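Local coordinates for protein PA1221 (Pseudomonas aeruginosa, PDB 4DG8) that belongs to the ANL superfamily of AMP-binding enzymes, also carries a phosphopantetheine attachment region, and holds adenosine monophosphate in this structure, at residues Gln204-Val209 with Cys231-Asp236; Arg191-Gln196 with Ala225-Gly230; Ala181-His186 with Gly373-Ala378. One frame throughout, in Å; residues are numbered along the deposited sequence.

Interaction 1. Residues Gln204-Val209 with Cys231-Asp236; sequences QMRFLV and CCVLND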
loop_
_atom_site.group_PDB
_atom_site.type_symbol
_atom_site.label_atom_id
_atom_site.label_comp_id
_atom_site.label_asym_id
_atom_site.label_seq_id
_atom_site.Cartn_x
_atom_site.Cartn_y
_atom_site.Cartn_z
ATOM N N GLN A 204 -8.949 -21.085 5.223
ATOM C CA GLN A 204 -9.779 -20.651 4.091
ATOM C C GLN A 204 -9.313 -19.349 3.456
ATOM O O GLN A 204 -9.803 -18.967 2.381
ATOM C CB GLN A 204 -11.260 -20.511 4.482
ATOM C CG GLN A 204 -11.970 -21.818 4.794
ATOM C CD GLN A 204 -13.459 -21.727 4.511
ATOM O OE1 GLN A 204 -14.234 -21.207 5.325
ATOM N NE2 GLN A 204 -13.867 -22.214 3.336
ATOM N N MET A 205 -8.400 -18.658 4.131
ATOM C CA MET A 205 -7.779 -17.463 3.572
ATOM C C MET A 205 -8.822 -16.523 2.975
ATOM O O MET A 205 -8.707 -16.128 1.808
ATOM C CB MET A 205 -6.714 -17.830 2.531
ATOM C CG MET A 205 -5.519 -18.589 3.132
ATOM S SD MET A 205 -4.683 -17.548 4.330
ATOM C CE MET A 205 -3.487 -16.706 3.280
ATOM N N ARG A 206 -9.837 -16.147 3.758
ATOM C CA ARG A 206 -10.843 -15.266 3.189
ATOM C C ARG A 206 -10.525 -13.838 3.606
ATOM O O ARG A 206 -10.896 -13.374 4.689
ATOM C CB ARG A 206 -12.237 -15.690 3.651
ATOM C CG ARG A 206 -12.629 -17.106 3.188
ATOM C CD ARG A 206 -13.993 -17.531 3.713
ATOM N NE ARG A 206 -15.077 -16.723 3.153
ATOM C CZ ARG A 206 -15.704 -16.976 2.007
ATOM N NH1 ARG A 206 -15.351 -18.007 1.250
ATOM N NH2 ARG A 206 -16.679 -16.180 1.599
ATOM N N PHE A 207 -9.916 -13.116 2.670
ATOM C CA PHE A 207 -9.355 -11.806 2.957
ATOM C C PHE A 207 -10.354 -10.714 2.684
ATOM O O PHE A 207 -10.977 -10.688 1.628
ATOM C CB PHE A 207 -8.095 -11.545 2.125
ATOM C CG PHE A 207 -6.843 -11.880 2.834
ATOM C CD1 PHE A 207 -6.314 -13.163 2.762
ATOM C CD2 PHE A 207 -6.204 -10.933 3.614
ATOM C CE1 PHE A 207 -5.161 -13.482 3.443
ATOM C CE2 PHE A 207 -5.039 -11.250 4.296
ATOM C CZ PHE A 207 -4.519 -12.513 4.208
ATOM N N LEU A 208 -10.510 -9.823 3.655
ATOM C CA LEU A 208 -11.208 -8.587 3.435
ATOM C C LEU A 208 -10.414 -7.804 2.392
ATOM O O LEU A 208 -9.218 -7.581 2.555
ATOM C CB LEU A 208 -11.268 -7.798 4.739
ATOM C CG LEU A 208 -11.803 -6.376 4.583
ATOM C CD1 LEU A 208 -13.242 -6.430 4.126
ATOM C CD2 LEU A 208 -11.689 -5.605 5.888
ATOM N N VAL A 209 -11.075 -7.427 1.309
ATOM C CA VAL A 209 -10.478 -6.543 0.324
ATOM C C VAL A 209 -11.108 -5.171 0.477
ATOM O O VAL A 209 -12.277 -4.963 0.154
ATOM C CB VAL A 209 -10.673 -7.056 -1.111
ATOM C CG1 VAL A 209 -10.210 -5.986 -2.148
ATOM C CG2 VAL A 209 -9.950 -8.371 -1.298
ATOM N N CYS A 231 -10.395 -16.579 -0.687
ATOM C CA CYS A 231 -11.435 -15.764 -1.311
ATOM C C CYS A 231 -11.236 -14.279 -1.067
ATOM O O CYS A 231 -10.984 -13.848 0.057
ATOM C CB CYS A 231 -12.830 -16.170 -0.812
ATOM S SG CYS A 231 -14.190 -15.301 -1.648
ATOM N N CYS A 232 -11.369 -13.494 -2.127
ATOM C CA CYS A 232 -11.363 -12.062 -1.962
ATOM C C CYS A 232 -12.779 -11.675 -1.579
ATOM O O CYS A 232 -13.701 -11.754 -2.395
ATOM C CB CYS A 232 -10.999 -11.392 -3.294
ATOM S SG CYS A 232 -9.280 -11.614 -3.726
ATOM N N VAL A 233 -12.936 -11.200 -0.350
ATOM C CA VAL A 233 -14.231 -10.752 0.122
ATOM C C VAL A 233 -14.216 -9.242 -0.014
ATOM O O VAL A 233 -13.659 -8.532 0.831
ATOM C CB VAL A 233 -14.397 -11.106 1.611
ATOM C CG1 VAL A 233 -15.779 -10.725 2.096
ATOM C CG2 VAL A 233 -14.155 -12.611 1.821
ATOM N N LEU A 234 -14.902 -8.750 -1.040
ATOM C CA LEU A 234 -14.743 -7.361 -1.452
ATOM C C LEU A 234 -15.620 -6.504 -0.584
ATOM O O LEU A 234 -16.788 -6.839 -0.372
ATOM C CB LEU A 234 -15.177 -7.175 -2.909
ATOM C CG LEU A 234 -14.568 -8.071 -3.989
ATOM C CD1 LEU A 234 -15.088 -7.636 -5.375
ATOM C CD2 LEU A 234 -13.049 -8.036 -3.944
ATOM N N ASN A 235 -15.110 -5.368 -0.126
ATOM C CA ASN A 235 -16.003 -4.470 0.555
ATOM C C ASN A 235 -16.610 -3.564 -0.496
ATOM O O ASN A 235 -16.033 -2.539 -0.871
ATOM C CB ASN A 235 -15.243 -3.598 1.566
ATOM C CG ASN A 235 -16.117 -2.463 2.126
ATOM O OD1 ASN A 235 -17.341 -2.546 2.091
ATOM N ND2 ASN A 235 -15.487 -1.404 2.628
ATOM N N ASP A 236 -17.809 -3.950 -0.924
ATOM C CA ASP A 236 -18.708 -3.138 -1.747
ATOM C C ASP A 236 -19.860 -2.564 -0.926
ATOM O O ASP A 236 -20.891 -2.178 -1.478
ATOM C CB ASP A 236 -19.201 -3.898 -2.987
ATOM C CG ASP A 236 -19.699 -5.286 -2.655
ATOM O OD1 ASP A 236 -19.940 -5.556 -1.449
ATOM O OD2 ASP A 236 -19.857 -6.087 -3.600
#

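Interaction 2. Residues Arg191-Gln196 with Ala225-Gly230; sequences RLCLGQ and ALLNGG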
loop_
_atom_site.group_PDB
_atom_site.type_symbol
_atom_site.label_atom_id
_atom_site.label_comp_id
_atom_site.label_asym_id
_atom_site.label_seq_id
_atom_site.Cartn_x
_atom_site.Cartn_y
_atom_site.Cartn_z
ATOM N N ARG A 191 6.562 -13.783 -3.220
ATOM C CA ARG A 191 7.362 -13.918 -1.998
ATOM C C ARG A 191 6.560 -13.382 -0.816
ATOM O O ARG A 191 6.585 -13.974 0.265
ATOM C CB ARG A 191 8.749 -13.254 -2.102
ATOM C CG ARG A 191 8.803 -11.724 -1.793
ATOM C CD ARG A 191 8.817 -11.506 -0.272
ATOM N NE ARG A 191 9.406 -10.240 0.175
ATOM C CZ ARG A 191 8.786 -9.059 0.125
ATOM N NH1 ARG A 191 7.567 -8.950 -0.403
ATOM N NH2 ARG A 191 9.396 -7.973 0.577
ATOM N N LEU A 192 5.831 -12.287 -1.029
ATOM C CA LEU A 192 4.984 -11.756 0.033
ATOM C C LEU A 192 3.936 -12.778 0.493
ATOM O O LEU A 192 3.693 -12.939 1.702
ATOM C CB LEU A 192 4.265 -10.458 -0.423
ATOM C CG LEU A 192 3.219 -9.897 0.568
ATOM C CD1 LEU A 192 3.902 -9.450 1.866
ATOM C CD2 LEU A 192 2.387 -8.766 -0.037
ATOM N N CYS A 193 3.284 -13.433 -0.471
ATOM C CA CYS A 193 2.081 -14.216 -0.151
ATOM C C CYS A 193 2.245 -15.703 0.179
ATOM O O CYS A 193 1.325 -16.311 0.725
ATOM C CB CYS A 193 1.041 -14.060 -1.269
ATOM S SG CYS A 193 0.601 -12.340 -1.628
ATOM N N LEU A 194 3.404 -16.280 -0.121
ATOM C CA LEU A 194 3.581 -17.727 -0.013
ATOM C C LEU A 194 4.566 -18.134 1.092
ATOM O O LEU A 194 5.614 -17.506 1.266
ATOM C CB LEU A 194 4.062 -18.318 -1.354
ATOM C CG LEU A 194 3.275 -18.128 -2.661
ATOM C CD1 LEU A 194 3.857 -19.067 -3.731
ATOM C CD2 LEU A 194 1.776 -18.380 -2.492
ATOM N N GLY A 195 4.237 -19.202 1.817
ATOM C CA GLY A 195 5.135 -19.763 2.811
ATOM C C GLY A 195 5.362 -18.885 4.036
ATOM O O GLY A 195 6.394 -18.978 4.709
ATOM N N GLN A 196 4.402 -18.033 4.357
ATOM C CA GLN A 196 4.621 -17.126 5.481
ATOM C C GLN A 196 3.915 -17.601 6.756
ATOM O O GLN A 196 2.702 -17.861 6.766
ATOM C CB GLN A 196 4.200 -15.696 5.111
ATOM C CG GLN A 196 4.863 -15.176 3.847
ATOM C CD GLN A 196 6.270 -14.633 4.075
ATOM O OE1 GLN A 196 6.833 -14.716 5.184
ATOM N NE2 GLN A 196 6.848 -14.064 3.016
ATOM N N ALA A 225 -5.134 -13.910 -0.687
ATOM C CA ALA A 225 -6.217 -14.854 -0.971
ATOM C C ALA A 225 -5.984 -15.679 -2.220
ATOM O O ALA A 225 -5.916 -16.919 -2.160
ATOM C CB ALA A 225 -7.543 -14.108 -1.124
ATOM N N LEU A 226 -5.850 -14.996 -3.359
ATOM C CA LEU A 226 -5.927 -15.715 -4.633
ATOM C C LEU A 226 -4.737 -16.647 -4.866
ATOM O O LEU A 226 -4.843 -17.635 -5.586
ATOM C CB LEU A 226 -6.072 -14.743 -5.814
ATOM C CG LEU A 226 -7.366 -13.923 -5.879
ATOM C CD1 LEU A 226 -7.283 -12.941 -7.029
ATOM C CD2 LEU A 226 -8.570 -14.852 -6.060
ATOM N N LEU A 227 -3.591 -16.326 -4.284
ATOM C CA LEU A 227 -2.427 -17.181 -4.475
ATOM C C LEU A 227 -2.423 -18.353 -3.482
ATOM O O LEU A 227 -1.579 -19.250 -3.551
ATOM C CB LEU A 227 -1.129 -16.354 -4.416
ATOM C CG LEU A 227 -1.063 -15.267 -5.491
ATOM C CD1 LEU A 227 0.286 -14.571 -5.453
ATOM C CD2 LEU A 227 -1.347 -15.843 -6.905
ATOM N N ASN A 228 -3.335 -18.302 -2.514
ATOM C CA ASN A 228 -3.577 -19.428 -1.607
ATOM C C ASN A 228 -4.851 -20.270 -1.766
ATOM O O ASN A 228 -5.139 -21.111 -0.912
ATOM C CB ASN A 228 -3.291 -19.031 -0.161
ATOM C CG ASN A 228 -1.840 -18.665 0.028
ATOM O OD1 ASN A 228 -0.967 -19.540 0.035
ATOM N ND2 ASN A 228 -1.559 -17.363 0.107
ATOM N N GLY A 229 -5.639 -20.013 -2.808
ATOM C CA GLY A 229 -6.898 -20.730 -2.969
ATOM C C GLY A 229 -7.983 -20.181 -2.045
ATOM O O GLY A 229 -9.008 -20.836 -1.817
ATOM N N GLY A 230 -7.752 -18.978 -1.521
ATOM C CA GLY A 230 -8.698 -18.307 -0.634
ATOM C C GLY A 230 -9.680 -17.442 -1.401
ATOM O O GLY A 230 -9.803 -17.557 -2.625
HETATM O O HOH W 1 1.297 -20.281 0.802
#

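Interaction 3. Residues Ala181-His186 with Gly373-Ala378; sequences AIACTH and GYRNDA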
loop_
_atom_site.group_PDB
_atom_site.type_symbol
_atom_site.label_atom_id
_atom_site.label_comp_id
_atom_site.label_asym_id
_atom_site.label_seq_id
_atom_site.Cartn_x
_atom_site.Cartn_y
_atom_site.Cartn_z
ATOM N N ALA A 181 7.411 6.744 -9.283
ATOM C CA ALA A 181 6.750 5.482 -9.602
ATOM C C ALA A 181 7.581 4.279 -9.174
ATOM O O ALA A 181 8.672 4.069 -9.688
ATOM C CB ALA A 181 6.461 5.414 -11.076
ATOM N N ILE A 182 7.047 3.490 -8.242
ATOM C CA ILE A 182 7.727 2.283 -7.775
ATOM C C ILE A 182 7.258 1.053 -8.539
ATOM O O ILE A 182 6.093 0.689 -8.470
ATOM C CB ILE A 182 7.521 2.081 -6.256
ATOM C CG1 ILE A 182 8.185 3.223 -5.482
ATOM C CG2 ILE A 182 8.043 0.703 -5.802
ATOM C CD1 ILE A 182 7.734 3.335 -4.000
ATOM N N ALA A 183 8.157 0.419 -9.289
ATOM C CA ALA A 183 7.744 -0.764 -10.056
ATOM C C ALA A 183 8.047 -2.014 -9.269
ATOM O O ALA A 183 9.203 -2.321 -8.977
ATOM C CB ALA A 183 8.391 -0.812 -11.444
ATOM N N CYS A 184 6.984 -2.718 -8.910
ATOM C CA CYS A 184 7.072 -3.932 -8.126
ATOM C C CYS A 184 6.892 -5.147 -9.037
ATOM O O CYS A 184 6.227 -5.093 -10.050
ATOM C CB CYS A 184 6.056 -3.932 -6.990
ATOM S SG CYS A 184 6.515 -2.704 -5.688
ATOM N N THR A 185 7.492 -6.247 -8.630
ATOM C CA THR A 185 7.809 -7.358 -9.499
ATOM C C THR A 185 6.835 -8.499 -9.147
ATOM O O THR A 185 6.254 -8.490 -8.069
ATOM C CB THR A 185 9.265 -7.706 -9.182
ATOM O OG1 THR A 185 10.043 -7.837 -10.373
ATOM C CG2 THR A 185 9.366 -8.894 -8.281
ATOM N N HIS A 186 6.571 -9.411 -10.078
ATOM C CA HIS A 186 5.851 -10.652 -9.760
ATOM C C HIS A 186 6.421 -11.382 -8.512
ATOM O O HIS A 186 5.667 -11.818 -7.619
ATOM C CB HIS A 186 5.849 -11.605 -10.972
ATOM C CG HIS A 186 4.800 -11.292 -12.004
ATOM N ND1 HIS A 186 3.730 -12.130 -12.249
ATOM C CD2 HIS A 186 4.679 -10.258 -12.876
ATOM C CE1 HIS A 186 2.978 -11.613 -13.212
ATOM N NE2 HIS A 186 3.524 -10.469 -13.599
ATOM N N GLY A 373 12.736 -0.558 -9.193
ATOM C CA GLY A 373 13.244 0.781 -8.937
ATOM C C GLY A 373 12.179 1.838 -9.148
ATOM O O GLY A 373 10.991 1.519 -9.197
ATOM N N TYR A 374 12.592 3.092 -9.285
ATOM C CA TYR A 374 11.624 4.144 -9.565
ATOM C C TYR A 374 11.538 4.247 -11.059
ATOM O O TYR A 374 12.475 4.691 -11.711
ATOM C CB TYR A 374 12.062 5.473 -8.967
ATOM C CG TYR A 374 12.190 5.401 -7.474
ATOM C CD1 TYR A 374 11.056 5.291 -6.665
ATOM C CD2 TYR A 374 13.434 5.422 -6.869
ATOM C CE1 TYR A 374 11.166 5.201 -5.290
ATOM C CE2 TYR A 374 13.554 5.340 -5.492
ATOM C CZ TYR A 374 12.418 5.226 -4.711
ATOM O OH TYR A 374 12.540 5.150 -3.345
ATOM N N ARG A 375 10.395 3.837 -11.592
ATOM C CA ARG A 375 10.247 3.640 -13.023
ATOM C C ARG A 375 10.557 4.936 -13.759
ATOM O O ARG A 375 11.115 4.935 -14.860
ATOM C CB ARG A 375 8.823 3.164 -13.326
ATOM C CG ARG A 375 8.601 2.729 -14.759
ATOM C CD ARG A 375 9.236 1.356 -15.043
ATOM N NE ARG A 375 8.809 0.929 -16.367
ATOM C CZ ARG A 375 9.215 -0.165 -17.003
ATOM N NH1 ARG A 375 10.079 -1.008 -16.437
ATOM N NH2 ARG A 375 8.726 -0.420 -18.213
ATOM N N ASN A 376 10.194 6.045 -13.125
ATOM C CA ASN A 376 10.384 7.371 -13.690
ATOM C C ASN A 376 11.579 8.195 -13.182
ATOM O O ASN A 376 11.702 9.373 -13.546
ATOM C CB ASN A 376 9.091 8.181 -13.555
ATOM C CG ASN A 376 8.803 8.565 -12.130
ATOM O OD1 ASN A 376 9.247 7.890 -11.194
ATOM N ND2 ASN A 376 8.078 9.676 -11.947
ATOM N N ASP A 377 12.400 7.641 -12.291
ATOM C CA ASP A 377 13.599 8.377 -11.849
ATOM C C ASP A 377 14.826 7.460 -11.761
ATOM O O ASP A 377 15.024 6.772 -10.747
ATOM C CB ASP A 377 13.303 8.963 -10.463
ATOM C CG ASP A 377 14.296 10.042 -10.033
ATOM O OD1 ASP A 377 15.458 10.038 -10.491
ATOM O OD2 ASP A 377 13.890 10.897 -9.215
ATOM N N ALA A 378 15.712 7.555 -12.744
ATOM C CA ALA A 378 16.846 6.640 -12.825
ATOM C C ALA A 378 17.885 7.005 -11.767
ATOM O O ALA A 378 18.430 6.132 -11.088
ATOM C CB ALA A 378 17.477 6.688 -14.227
#

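Interaction 1. Residues Gln204-Val209 with Cys231-Asp236
Phe-207 and Val-209 trade backbone hydrogen bonds with Cys-231, Val-233 and Asn-235, joining two parallel strands whose axes are 4.6 Å apart and turned by 33°. Five such bonds form the seam. Phe-207 N and Val-209 N donate to Cys-231 O and Val-233 O, while Met-205 O, Phe-207 O and Val-209 O accept from Cys-231, Val-233 and Asn-235. The straightest runs from Val-209 N to Val-233 O (2.9 Å, 174° at the hydrogen).

Apolar contact gathers on the face that carries Val-209, Cys-232 and Leu-234. The CG2 methyl of Val-209 comes 3.8 Å from Cys-232 CB; Val-209 CB meets Leu-234 CD2 at 3.8 Å, the two side chains lying alongside each other and pointing the same way. Ile-222, Ala-225 and Leu-226 of helix 217-226 cover this face.

The other face is partly polar. A bend at chi3 (66°) turns the Arg-206 guanidinium so that one of its faces looks onto Cys-231 CB, near its rim, with Arg-206 NH1 3.7 Å from that carbon. NH1 also forms a salt bridge with Glu-44, and NH2 binds Arg-252 O.

The chemistry is thus two-sided: the strand pair of a beta-alpha-beta unit turns its apolar face to the connecting helix 217-226, while a charge sits on the opposite face, fixed by partners beyond both strands.

Interaction 2. Residues Arg191-Gln196 with Ala225-Gly230
Cys-193 and Leu-227 meet where two helices run out into loops, Cys-193 CB lying 4.3 Å from Leu-227 CD1. Each loses about as much surface as the other to this contact, and both are buried. Cys-193 also leans on Trp-223 of helix 217-226, while Leu-227 packs on Val-29 and Phe-33 of helix 29-39.

The polar half belongs to the carbonyl of Cys-193. Asn-228 ND2 donates to Cys-193 O at 3.1 Å along a nearly straight line (169°). The acceptor lies in the plane of the asparagine amide, but the donor stands well above the carbonyl plane, away from the lone pairs. The same ND2 bonds to Gly-224 O. At the other end of the amide, a water donates to Asn-228 OD1 and accepts from Gly-195 N, adding a second link between the segments.

Leu-194, partly exposed and the first residue to leave helical backbone angles, adds an apolar contact. Its chain is extended beyond CB (chi2 -168°), which carries CD2 across to Leu-227 CB, 4.0 Å away, and close to Leu-227 O at 3.6 Å. That carbonyl is itself bonded by Arg-32 NE. Behind Asn-228, the backbone turns at Ala-225 O, which accepts from Asn-228 N and Gly-230 N on opposite faces of its plane.

At this junction, then, one asparagine amide ties Cys-193 O, at the end of helix 186-193, to Gly-224 O of helix 217-226, and Cys-193, Leu-194 and Leu-227 pack beside that bond.

Interaction 3. Residues Ala181-His186 with Gly373-Ala378
Ile-182 and Tyr-374 face each other as an antiparallel non-hydrogen-bonded pair, CA to CA 4.7 Å, flanked by backbone bonds from Ala-183 N to Gly-373 O and from Arg-375 N to Ala-181 O. The former is 3.0 Å long and close to straight, at 173°.

The side chains of that central pair lie next to each other and point the same way, Ile-182 CG1 approaching Tyr-374 CE1 to 3.6 Å. Beyond the ring, Tyr-374 OH bonds to Glu-313. The edge of the same ring is turned to Ala-181 O. On the other side of the strand, Ala-181 CB rests against Arg-375 CB at 4.0 Å.

Asn-376 adds a bond of its own. A chi1 of 71° sets its CG between backbone N and carbonyl carbon, swinging the amide back so that OD1 accepts from Ala-181 N at 2.9 Å, with the donor well above the amide carbonyl plane. Asn-376 ND2 bonds to Gln-122 OE1 and Pro-179 O, which fixes the amide's rotation.

A type I beta turn from Tyr-374 to Asp-377 leads on to helix 378-384, where Asp-377 is the N-cap. The short, weakly bonded strand 373-374 is the outermost on this side of the mixed sheet of the AMP-binding fold, beside strand 180-185, which follows the Gly- and Ser/Thr-rich signature loop of the ANL superfamily; the Ile-182 side chain is about 6 Å from the bound adenosine monophosphate.

How the interactions relate
Interactions 1 and 2 are neighbours, with centres 13 Å apart, and their segments alternate along the chain. Helix 217-226, whose end forms part of interaction 2, links the two strands of interaction 1 and packs on them: Phe-207 touches the backbone of Ala-225, and Leu-226 touches Cys-232. Interaction 3, its centre about 28 Å from interaction 1 and 23 Å from interaction 2, belongs to a different mixed sheet from interaction 1, on the opposite side of the chain's centre. Strand 180-185 runs straight into helix 186-193 of interaction 2, which precedes strand 206-209. Residues 373-378 thus return beside 181-186, with the segments of the other two contacts lying between them in sequence.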